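Local atomic coordinates of monosaccharide ABC transporter substrate-binding protein, CUT2 family (Acidothermus cellulolyticus, PDB entry 4RU1), a protein that binds myo-inositol between its two lobes and probably serves as the carbohydrate-binding component of an ABC-type importer. Residues A[232-241]-A[295-304]; A[143-153]-A[169-180]. All blocks are in the same frame, centred on the assembly; numbering follows the deposited sequence.

Contact 1 (A[232-241]-A[295-304]); sequences FNTQVPAEIE and VAKFAERGTR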
loop_
_atom_site.group_PDB
_atom_site.type_symbol
_atom_site.label_atom_id
_atom_site.label_comp_id
_atom_site.label_asym_id
_atom_site.label_seq_id
_atom_site.Cartn_x
_atom_site.Cartn_y
_atom_site.Cartn_z
ATOM N N PHE A 232 -1.534 3.605 8.453
ATOM C CA PHE A 232 -1.063 4.292 9.630
ATOM C C PHE A 232 0.299 4.902 9.387
ATOM O O PHE A 232 1.059 4.369 8.609
ATOM C CB PHE A 232 -0.924 3.280 10.801
ATOM C CG PHE A 232 -2.225 2.892 11.430
ATOM C CD1 PHE A 232 -3.060 1.963 10.858
ATOM C CD2 PHE A 232 -2.658 3.564 12.543
ATOM C CE1 PHE A 232 -4.273 1.626 11.463
ATOM C CE2 PHE A 232 -3.900 3.278 13.135
ATOM C CZ PHE A 232 -4.689 2.304 12.592
ATOM N N ASN A 233 0.600 5.983 10.092
ATOM C CA ASN A 233 1.976 6.347 10.457
ATOM C C ASN A 233 1.970 6.708 11.947
ATOM O O ASN A 233 0.953 6.476 12.633
ATOM C CB ASN A 233 2.497 7.500 9.575
ATOM C CG ASN A 233 1.838 8.825 9.873
ATOM O OD1 ASN A 233 0.956 8.943 10.720
ATOM N ND2 ASN A 233 2.230 9.831 9.116
ATOM N N THR A 234 3.060 7.281 12.425
ATOM C CA THR A 234 3.230 7.479 13.831
ATOM C C THR A 234 2.174 8.450 14.364
ATOM O O THR A 234 1.834 8.419 15.563
ATOM C CB THR A 234 4.646 7.997 14.201
ATOM O OG1 THR A 234 4.945 9.218 13.521
ATOM C CG2 THR A 234 5.687 7.000 13.808
ATOM N N GLN A 235 1.644 9.309 13.456
ATOM C CA GLN A 235 0.709 10.357 13.847
ATOM C C GLN A 235 -0.779 9.973 13.838
ATOM O O GLN A 235 -1.610 10.626 14.449
ATOM C CB GLN A 235 0.919 11.570 12.933
ATOM C CG GLN A 235 2.293 12.215 13.099
ATOM C CD GLN A 235 2.593 13.168 11.975
ATOM O OE1 GLN A 235 2.565 14.385 12.138
ATOM N NE2 GLN A 235 2.852 12.616 10.816
ATOM N N VAL A 236 -1.113 8.924 13.080
ATOM C CA VAL A 236 -2.496 8.553 12.858
ATOM C C VAL A 236 -3.278 8.163 14.119
ATOM O O VAL A 236 -4.386 8.577 14.295
ATOM C CB VAL A 236 -2.542 7.468 11.765
ATOM C CG1 VAL A 236 -3.921 6.849 11.685
ATOM C CG2 VAL A 236 -2.222 8.108 10.410
ATOM N N PRO A 237 -2.727 7.348 15.005
ATOM C CA PRO A 237 -3.475 6.995 16.198
ATOM C C PRO A 237 -4.047 8.194 16.984
ATOM O O PRO A 237 -5.231 8.200 17.274
ATOM C CB PRO A 237 -2.465 6.185 17.012
ATOM C CG PRO A 237 -1.675 5.527 15.960
ATOM C CD PRO A 237 -1.449 6.617 14.933
ATOM N N ALA A 238 -3.195 9.159 17.303
ATOM C CA ALA A 238 -3.636 10.422 17.954
ATOM C C ALA A 238 -4.720 11.126 17.203
ATOM O O ALA A 238 -5.700 11.650 17.794
ATOM C CB ALA A 238 -2.466 11.350 18.122
ATOM N N GLU A 239 -4.534 11.161 15.881
ATOM C CA GLU A 239 -5.491 11.782 14.981
ATOM C C GLU A 239 -6.856 11.129 15.014
ATOM O O GLU A 239 -7.882 11.807 14.947
ATOM C CB GLU A 239 -4.904 11.885 13.546
ATOM C CG GLU A 239 -3.821 12.921 13.541
ATOM C CD GLU A 239 -2.865 12.820 12.396
ATOM O OE1 GLU A 239 -2.834 11.824 11.626
ATOM O OE2 GLU A 239 -2.053 13.732 12.296
ATOM N N ILE A 240 -6.926 9.815 15.098
ATOM C CA ILE A 240 -8.209 9.127 15.292
ATOM C C ILE A 240 -8.804 9.440 16.681
ATOM O O ILE A 240 -9.937 9.786 16.806
ATOM C CB ILE A 240 -8.020 7.596 15.150
ATOM C CG1 ILE A 240 -7.678 7.227 13.688
ATOM C CG2 ILE A 240 -9.233 6.823 15.530
ATOM C CD1 ILE A 240 -7.127 5.829 13.482
ATOM N N GLU A 241 -7.985 9.370 17.704
ATOM C CA GLU A 241 -8.432 9.716 19.077
ATOM C C GLU A 241 -9.039 11.131 19.229
ATOM O O GLU A 241 -10.092 11.306 19.858
ATOM C CB GLU A 241 -7.234 9.540 20.039
ATOM C CG GLU A 241 -6.722 8.099 20.239
ATOM C CD GLU A 241 -5.250 7.988 20.637
ATOM O OE1 GLU A 241 -4.697 8.958 21.210
ATOM O OE2 GLU A 241 -4.635 6.915 20.376
ATOM N N VAL A 295 -3.809 -0.643 18.555
ATOM C CA VAL A 295 -2.769 -0.435 17.555
ATOM C C VAL A 295 -1.802 0.714 17.840
ATOM O O VAL A 295 -0.691 0.755 17.336
ATOM C CB VAL A 295 -3.335 -0.426 16.097
ATOM C CG1 VAL A 295 -4.106 0.846 15.795
ATOM C CG2 VAL A 295 -2.227 -0.693 15.072
ATOM N N ALA A 296 -2.190 1.632 18.710
ATOM C CA ALA A 296 -1.479 2.866 18.759
ATOM C C ALA A 296 -0.011 2.788 19.060
ATOM O O ALA A 296 0.802 3.452 18.438
ATOM C CB ALA A 296 -2.185 3.820 19.720
ATOM N N LYS A 297 0.342 2.095 20.147
ATOM C CA LYS A 297 1.736 1.953 20.544
ATOM C C LYS A 297 2.563 1.374 19.406
ATOM O O LYS A 297 3.707 1.837 19.179
ATOM C CB LYS A 297 1.854 1.094 21.822
ATOM C CG LYS A 297 2.200 1.881 23.074
ATOM C CD LYS A 297 1.361 3.141 23.235
ATOM C CE LYS A 297 2.261 4.352 23.433
ATOM N NZ LYS A 297 1.491 5.610 23.619
ATOM N N PHE A 298 1.991 0.392 18.704
ATOM C CA PHE A 298 2.709 -0.265 17.614
ATOM C C PHE A 298 2.935 0.677 16.404
ATOM O O PHE A 298 4.034 0.765 15.811
ATOM C CB PHE A 298 2.005 -1.556 17.147
ATOM C CG PHE A 298 1.954 -2.666 18.165
ATOM C CD1 PHE A 298 3.077 -3.085 18.837
ATOM C CD2 PHE A 298 0.774 -3.337 18.387
ATOM C CE1 PHE A 298 3.008 -4.136 19.746
ATOM C CE2 PHE A 298 0.676 -4.356 19.297
ATOM C CZ PHE A 298 1.808 -4.781 19.966
ATOM N N ALA A 299 1.870 1.383 16.036
ATOM C CA ALA A 299 1.964 2.446 15.000
ATOM C C ALA A 299 2.966 3.536 15.387
ATOM O O ALA A 299 3.792 3.985 14.571
ATOM C CB ALA A 299 0.579 3.015 14.722
ATOM N N GLU A 300 2.937 3.923 16.657
ATOM C CA GLU A 300 3.813 4.998 17.134
ATOM C C GLU A 300 5.317 4.602 17.153
ATOM O O GLU A 300 6.175 5.464 17.044
ATOM C CB GLU A 300 3.295 5.544 18.471
ATOM C CG GLU A 300 2.088 6.527 18.322
ATOM C CD GLU A 300 1.212 6.636 19.585
ATOM O OE1 GLU A 300 1.590 6.062 20.625
ATOM O OE2 GLU A 300 0.110 7.251 19.542
ATOM N N ARG A 301 5.645 3.282 17.186
ATOM C CA ARG A 301 7.024 2.823 17.003
ATOM C C ARG A 301 7.351 2.455 15.562
ATOM O O ARG A 301 8.400 1.876 15.272
ATOM C CB ARG A 301 7.291 1.643 17.935
ATOM C CG ARG A 301 6.733 0.309 17.459
ATOM C CD ARG A 301 6.636 -0.728 18.555
ATOM N NE ARG A 301 6.468 -2.053 17.960
ATOM C CZ ARG A 301 6.398 -3.183 18.658
ATOM N NH1 ARG A 301 6.447 -3.140 19.996
ATOM N NH2 ARG A 301 6.251 -4.358 18.008
ATOM N N GLY A 302 6.433 2.716 14.636
ATOM C CA GLY A 302 6.705 2.496 13.214
ATOM C C GLY A 302 6.592 1.053 12.772
ATOM O O GLY A 302 7.105 0.715 11.710
ATOM N N THR A 303 5.870 0.181 13.504
ATOM C CA THR A 303 5.860 -1.219 13.069
ATOM C C THR A 303 4.485 -1.609 12.631
ATOM O O THR A 303 4.284 -2.777 12.286
ATOM C CB THR A 303 6.389 -2.241 14.133
ATOM O OG1 THR A 303 5.594 -2.132 15.290
ATOM C CG2 THR A 303 7.857 -1.942 14.462
ATOM N N ARG A 304 3.538 -0.657 12.584
ATOM C CA ARG A 304 2.171 -0.872 12.048
ATOM C C ARG A 304 1.775 0.345 11.224
ATOM O O ARG A 304 2.228 1.448 11.541
ATOM C CB ARG A 304 1.180 -1.051 13.213
ATOM C CG ARG A 304 1.276 -2.362 13.967
ATOM C CD ARG A 304 0.929 -3.577 13.181
ATOM N NE ARG A 304 -0.447 -3.587 12.815
ATOM C CZ ARG A 304 -1.444 -3.960 13.623
ATOM N NH1 ARG A 304 -2.702 -3.852 13.231
ATOM N NH2 ARG A 304 -1.212 -4.412 14.867
ATOM O OXT ARG A 304 0.973 0.131 10.307
HETATM O O HOH W 1 0.299 1.380 7.997
HETATM O O HOH W 2 -0.225 9.048 17.340
#

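Contact 2 (A[143-153]-A[169-180]); sequences FKHVLCVLQAQ and FKGQYTKLYVNG. With INS (1,2,3,4,5,6-hexahydroxy-cyclohexane), chain M.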
loop_
_atom_site.group_PDB
_atom_site.type_symbol
_atom_site.label_atom_id
_atom_site.label_comp_id
_atom_site.label_asym_id
_atom_site.label_seq_id
_atom_site.Cartn_x
_atom_site.Cartn_y
_atom_site.Cartn_z
ATOM N N PHE A 143 -21.921 11.216 4.733
ATOM C CA PHE A 143 -21.207 12.120 3.786
ATOM C C PHE A 143 -21.877 12.123 2.450
ATOM O O PHE A 143 -22.438 11.085 2.020
ATOM C CB PHE A 143 -19.717 11.666 3.695
ATOM C CG PHE A 143 -18.985 11.803 5.016
ATOM C CD1 PHE A 143 -18.715 13.073 5.505
ATOM C CD2 PHE A 143 -18.573 10.722 5.785
ATOM C CE1 PHE A 143 -18.015 13.280 6.691
ATOM C CE2 PHE A 143 -17.895 10.917 6.972
ATOM C CZ PHE A 143 -17.625 12.198 7.459
ATOM N N LYS A 144 -21.817 13.268 1.784
ATOM C CA LYS A 144 -22.501 13.489 0.504
ATOM C C LYS A 144 -21.587 13.731 -0.704
ATOM O O LYS A 144 -22.074 13.679 -1.795
ATOM C CB LYS A 144 -23.410 14.742 0.599
ATOM C CG LYS A 144 -24.440 14.799 1.751
ATOM C CD LYS A 144 -25.464 13.661 1.717
ATOM C CE LYS A 144 -26.373 13.697 2.955
ATOM N NZ LYS A 144 -26.697 12.326 3.450
ATOM N N HIS A 145 -20.343 14.187 -0.483
ATOM C CA HIS A 145 -19.441 14.533 -1.557
ATOM C C HIS A 145 -18.001 14.208 -1.151
ATOM O O HIS A 145 -17.352 14.933 -0.422
ATOM C CB HIS A 145 -19.594 15.987 -1.994
ATOM C CG HIS A 145 -18.712 16.338 -3.150
ATOM N ND1 HIS A 145 -18.645 17.587 -3.717
ATOM C CD2 HIS A 145 -17.890 15.551 -3.896
ATOM C CE1 HIS A 145 -17.779 17.572 -4.717
ATOM N NE2 HIS A 145 -17.284 16.351 -4.826
ATOM N N VAL A 146 -17.522 13.059 -1.659
ATOM C CA VAL A 146 -16.152 12.646 -1.331
ATOM C C VAL A 146 -15.109 13.069 -2.380
ATOM O O VAL A 146 -15.397 13.075 -3.580
ATOM C CB VAL A 146 -16.081 11.117 -1.163
ATOM C CG1 VAL A 146 -16.403 10.384 -2.444
ATOM C CG2 VAL A 146 -14.706 10.670 -0.620
ATOM N N LEU A 147 -13.934 13.507 -1.898
ATOM C CA LEU A 147 -12.738 13.746 -2.706
ATOM C C LEU A 147 -11.753 12.673 -2.404
ATOM O O LEU A 147 -11.279 12.537 -1.239
ATOM C CB LEU A 147 -12.163 15.090 -2.288
ATOM C CG LEU A 147 -10.921 15.485 -3.025
ATOM C CD1 LEU A 147 -11.209 15.720 -4.486
ATOM C CD2 LEU A 147 -10.302 16.751 -2.422
ATOM N N CYS A 148 -11.407 11.891 -3.421
ATOM C CA CYS A 148 -10.376 10.851 -3.266
ATOM C C CYS A 148 -9.073 11.410 -3.814
ATOM O O CYS A 148 -9.048 11.886 -4.953
ATOM C CB CYS A 148 -10.733 9.644 -4.078
ATOM S SG CYS A 148 -11.986 8.649 -3.275
ATOM N N VAL A 149 -8.013 11.399 -3.007
ATOM C CA VAL A 149 -6.724 12.040 -3.348
ATOM C C VAL A 149 -5.745 10.957 -3.657
ATOM O O VAL A 149 -5.557 10.073 -2.841
ATOM C CB VAL A 149 -6.236 12.976 -2.252
ATOM C CG1 VAL A 149 -4.877 13.597 -2.640
ATOM C CG2 VAL A 149 -7.286 14.060 -2.000
ATOM N N LEU A 150 -5.178 10.993 -4.855
ATOM C CA LEU A 150 -4.221 9.973 -5.320
ATOM C C LEU A 150 -2.861 10.606 -5.491
ATOM O O LEU A 150 -2.753 11.596 -6.219
ATOM C CB LEU A 150 -4.633 9.367 -6.687
ATOM C CG LEU A 150 -5.980 8.695 -6.670
ATOM C CD1 LEU A 150 -7.041 9.614 -7.250
ATOM C CD2 LEU A 150 -5.925 7.417 -7.527
ATOM N N GLN A 151 -1.832 10.024 -4.885
ATOM C CA GLN A 151 -0.522 10.630 -4.911
ATOM C C GLN A 151 0.357 10.230 -6.057
ATOM O O GLN A 151 1.525 10.651 -6.093
ATOM C CB GLN A 151 0.173 10.444 -3.580
ATOM C CG GLN A 151 0.626 9.017 -3.279
ATOM C CD GLN A 151 -0.413 8.107 -2.601
ATOM O OE1 GLN A 151 -1.617 8.310 -2.654
ATOM N NE2 GLN A 151 0.068 7.053 -1.977
ATOM N N ALA A 152 -0.133 9.370 -6.936
ATOM C CA ALA A 152 0.601 8.967 -8.137
ATOM C C ALA A 152 -0.456 8.592 -9.142
ATOM O O ALA A 152 -1.586 8.223 -8.772
ATOM C CB ALA A 152 1.507 7.791 -7.870
ATOM N N GLN A 153 -0.099 8.751 -10.408
ATOM C CA GLN A 153 -0.861 8.237 -11.561
ATOM C C GLN A 153 -0.363 6.903 -12.069
ATOM O O GLN A 153 0.788 6.539 -11.821
ATOM C CB GLN A 153 -0.859 9.260 -12.713
ATOM C CG GLN A 153 -1.463 10.616 -12.374
ATOM C CD GLN A 153 -1.451 11.547 -13.593
ATOM O OE1 GLN A 153 -0.610 12.446 -13.708
ATOM N NE2 GLN A 153 -2.324 11.291 -14.487
ATOM N N PHE A 169 -20.215 4.576 -3.017
ATOM C CA PHE A 169 -20.557 5.881 -2.372
ATOM C C PHE A 169 -21.816 6.432 -3.088
ATOM O O PHE A 169 -21.817 6.652 -4.278
ATOM C CB PHE A 169 -19.407 6.866 -2.522
ATOM C CG PHE A 169 -19.644 8.154 -1.739
ATOM C CD1 PHE A 169 -19.705 8.120 -0.342
ATOM C CD2 PHE A 169 -19.828 9.335 -2.415
ATOM C CE1 PHE A 169 -19.900 9.287 0.356
ATOM C CE2 PHE A 169 -20.065 10.528 -1.703
ATOM C CZ PHE A 169 -20.096 10.495 -0.372
ATOM N N LYS A 170 -22.877 6.669 -2.333
ATOM C CA LYS A 170 -24.123 7.086 -2.955
ATOM C C LYS A 170 -24.126 8.511 -3.498
ATOM O O LYS A 170 -24.795 8.813 -4.475
ATOM C CB LYS A 170 -25.337 6.764 -2.059
ATOM C CG LYS A 170 -25.382 5.264 -1.812
ATOM C CD LYS A 170 -26.592 4.787 -1.027
ATOM C CE LYS A 170 -26.624 3.266 -1.086
ATOM N NZ LYS A 170 -27.242 2.700 0.139
ATOM N N GLY A 171 -23.304 9.360 -2.924
ATOM C CA GLY A 171 -23.248 10.774 -3.287
ATOM C C GLY A 171 -22.294 11.151 -4.403
ATOM O O GLY A 171 -21.967 10.345 -5.252
ATOM N N GLN A 172 -21.847 12.392 -4.419
ATOM C CA GLN A 172 -20.924 12.869 -5.443
ATOM C C GLN A 172 -19.498 12.432 -5.179
ATOM O O GLN A 172 -19.056 12.304 -4.043
ATOM C CB GLN A 172 -20.948 14.403 -5.462
ATOM C CG GLN A 172 -20.385 14.978 -6.733
ATOM C CD GLN A 172 -20.380 16.493 -6.745
ATOM O OE1 GLN A 172 -20.981 17.167 -5.877
ATOM N NE2 GLN A 172 -19.680 17.045 -7.738
ATOM N N TYR A 173 -18.809 12.201 -6.288
ATOM C CA TYR A 173 -17.422 11.680 -6.251
ATOM C C TYR A 173 -16.527 12.493 -7.126
ATOM O O TYR A 173 -16.844 12.823 -8.289
ATOM C CB TYR A 173 -17.494 10.208 -6.690
ATOM C CG TYR A 173 -16.145 9.496 -6.948
ATOM C CD1 TYR A 173 -15.406 8.888 -5.919
ATOM C CD2 TYR A 173 -15.605 9.498 -8.236
ATOM C CE1 TYR A 173 -14.147 8.317 -6.193
ATOM C CE2 TYR A 173 -14.390 8.897 -8.545
ATOM C CZ TYR A 173 -13.664 8.314 -7.530
ATOM O OH TYR A 173 -12.474 7.768 -7.919
ATOM N N THR A 174 -15.386 12.876 -6.544
ATOM C CA THR A 174 -14.386 13.644 -7.236
ATOM C C THR A 174 -13.003 13.072 -6.947
ATOM O O THR A 174 -12.713 12.751 -5.790
ATOM C CB THR A 174 -14.412 15.121 -6.737
ATOM O OG1 THR A 174 -15.706 15.668 -6.949
ATOM C CG2 THR A 174 -13.453 15.960 -7.542
ATOM N N LYS A 175 -12.146 12.922 -7.975
ATOM C CA LYS A 175 -10.799 12.460 -7.830
ATOM C C LYS A 175 -9.891 13.664 -7.991
ATOM O O LYS A 175 -10.098 14.493 -8.929
ATOM C CB LYS A 175 -10.462 11.408 -8.913
ATOM C CG LYS A 175 -10.521 9.971 -8.491
ATOM C CD LYS A 175 -9.511 9.132 -9.272
ATOM C CE LYS A 175 -9.959 8.894 -10.665
ATOM N NZ LYS A 175 -9.139 7.809 -11.258
ATOM N N LEU A 176 -8.787 13.667 -7.246
ATOM C CA LEU A 176 -7.756 14.670 -7.366
ATOM C C LEU A 176 -6.378 14.001 -7.304
ATOM O O LEU A 176 -6.055 13.318 -6.300
ATOM C CB LEU A 176 -7.839 15.627 -6.244
ATOM C CG LEU A 176 -6.711 16.655 -6.103
ATOM C CD1 LEU A 176 -6.680 17.648 -7.268
ATOM C CD2 LEU A 176 -6.803 17.441 -4.821
ATOM N N TYR A 177 -5.567 14.206 -8.323
ATOM C CA TYR A 177 -4.226 13.770 -8.369
ATOM C C TYR A 177 -3.310 14.869 -7.816
ATOM O O TYR A 177 -3.420 16.031 -8.159
ATOM C CB TYR A 177 -3.770 13.406 -9.807
ATOM C CG TYR A 177 -4.437 12.122 -10.337
ATOM C CD1 TYR A 177 -3.984 10.839 -9.978
ATOM C CD2 TYR A 177 -5.631 12.187 -11.028
ATOM C CE1 TYR A 177 -4.609 9.714 -10.449
ATOM C CE2 TYR A 177 -6.303 11.054 -11.477
ATOM C CZ TYR A 177 -5.814 9.813 -11.154
ATOM O OH TYR A 177 -6.440 8.637 -11.573
ATOM N N VAL A 178 -2.344 14.441 -7.002
ATOM C CA VAL A 178 -1.327 15.346 -6.420
ATOM C C VAL A 178 -0.021 14.689 -6.572
ATOM O O VAL A 178 0.080 13.463 -6.745
ATOM C CB VAL A 178 -1.650 15.590 -4.893
ATOM C CG1 VAL A 178 -3.007 16.241 -4.634
ATOM C CG2 VAL A 178 -1.546 14.346 -4.026
ATOM N N ASN A 179 1.042 15.487 -6.483
ATOM C CA ASN A 179 2.393 14.971 -6.635
ATOM C C ASN A 179 2.919 14.601 -5.273
ATOM O O ASN A 179 3.455 15.489 -4.563
ATOM C CB ASN A 179 3.313 16.030 -7.246
ATOM C CG ASN A 179 4.738 15.534 -7.438
ATOM O OD1 ASN A 179 5.082 14.408 -7.113
ATOM N ND2 ASN A 179 5.564 16.417 -7.949
ATOM N N GLY A 180 2.878 13.314 -4.949
ATOM C CA GLY A 180 3.214 12.786 -3.580
ATOM C C GLY A 180 4.681 13.087 -3.163
ATOM O O GLY A 180 5.004 13.219 -1.934
HETATM C C1 INS M . 0.059 2.495 0.255
HETATM C C2 INS M . 0.543 3.924 0.060
HETATM C C3 INS M . 1.916 3.899 -0.610
HETATM C C4 INS M . 1.957 3.050 -1.861
HETATM C C5 INS M . 1.531 1.642 -1.595
HETATM C C6 INS M . 0.178 1.553 -0.942
HETATM O O1 INS M . -1.259 2.430 0.823
HETATM O O2 INS M . -0.372 4.520 -0.876
HETATM O O3 INS M . 2.211 5.271 -0.942
HETATM O O4 INS M . 3.283 3.063 -2.448
HETATM O O5 INS M . 1.444 0.853 -2.803
HETATM O O6 INS M . -0.148 0.179 -0.581
HETATM O O HOH W 3 -23.144 9.193 0.161
#

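Contact 1 (A[232-241]-A[295-304])
Pro-237 packs against Ala-296 and Ala-299 in an apolar helix-to-helix contact near the end of the chain, where the start of the short helix 236-241 meets the last helix of the protein on the lobe that contains strands 226-230 and 248-250. The prolyl ring lies against two alanines a turn apart: CB of Pro-237 is 3.6 Å from CB of Ala-296, and its CG reaches CB of Ala-299. The short segments run closer to antiparallel than to parallel, at 142°. Ahead of the helix, the Phe-232 ring is set with CG anti to the carbonyl carbon (chi1 -77°) and puts CZ 3.6 Å from CG1 of Val-295. Asn-233 caps the incoming turn, OD1 taking Gln-235 N at 2.8 Å, while a Schellman motif with Gly-302 at C-prime ends helix 293-300. Waters carry the polar linkage: one donates to Thr-234 O and to Glu-300 OE2 (2.9 Å) and accepts from Ala-238 N, another joins Phe-232 N to Arg-304 OXT. Glu-300 OE1 holds Lys-297 NZ in a salt bridge at 3.0 Å, and an alanine here would probably leave that lysine without its mate and the water without one acceptor. The Arg-304 guanidinium lies over Val-295 CG2 and pairs with Asp-250.

Contact 2 (A[143-153]-A[169-180])
NE2 of His-145 and OG1 of Thr-174 lie 2.7 Å apart in a nearly straight hydrogen bond (164°) in which either could be the donor. The imidazole reaches it because CG stands anti to the backbone N (chi1 -177°), which lays the ring across Gln-172, with NE2 at the Thr-174 hydroxyl. Gln-172 then stacks its amide on one ring face, the two planes 14° apart, with its CG 3.9 Å from the ring centroid; the other ring nitrogen, ND1, is hydrogen-bonded to OG of Ser-199. Two parallel strands, 145-150 and 172-177, carry these groups, and a regular backbone ladder joins them, as in Leu-150 N to Leu-176 O at 2.9 Å. On the sheet face bearing Val-146, Cys-148 and Leu-150, CG1 of Val-146 sits over the Phe-169 ring, and SG of Cys-148 comes obliquely to CE1 of Tyr-173 at 3.6 Å. Leu-150 is tightly packed: CD1 covers the Tyr-177 ring and presses on CD of Lys-175 at 3.2 Å. Lys-175 NZ donates to Tyr-177 OH (2.8 Å), and Glu-159 binds both. Just past the strand, Gln-151 NE2 donates to O2 of the bound inositol at 2.8 Å and more weakly to its O3. Helix 156-168 makes the beta-alpha-beta crossover between the strands and covers the Cys-148 face, where Cys-162 touches Cys-148 without a disulfide in this crystal; helix 183-196 packs on Leu-176 and Val-178, strand 202-205 pairs along the other side of 145-150, and 172-177 is an edge strand of this sheet.

Overall arrangement
Coming from the N terminus, the chain builds most of the first parallel sheet before it reaches contact 2, which closes a short loop: strand 145-150, helix 156-168 and back alongside as strand 172-177. It then steps through strands 202-205 and 226-230 and opens contact 1 at Phe-232. That second loop is longer, taking in strand 248-250, helix 253-270, a visit to the first sheet at 280-281 and strand 285-287 before the terminal helix closes it. The contacts are in series, neither nested nor crossed, with centres about 24 Å apart. Contact 2 forms one edge of the second sheet; contact 1 fastens the C-terminal end to the same lobe, just after Asp-231 of the inositol pocket.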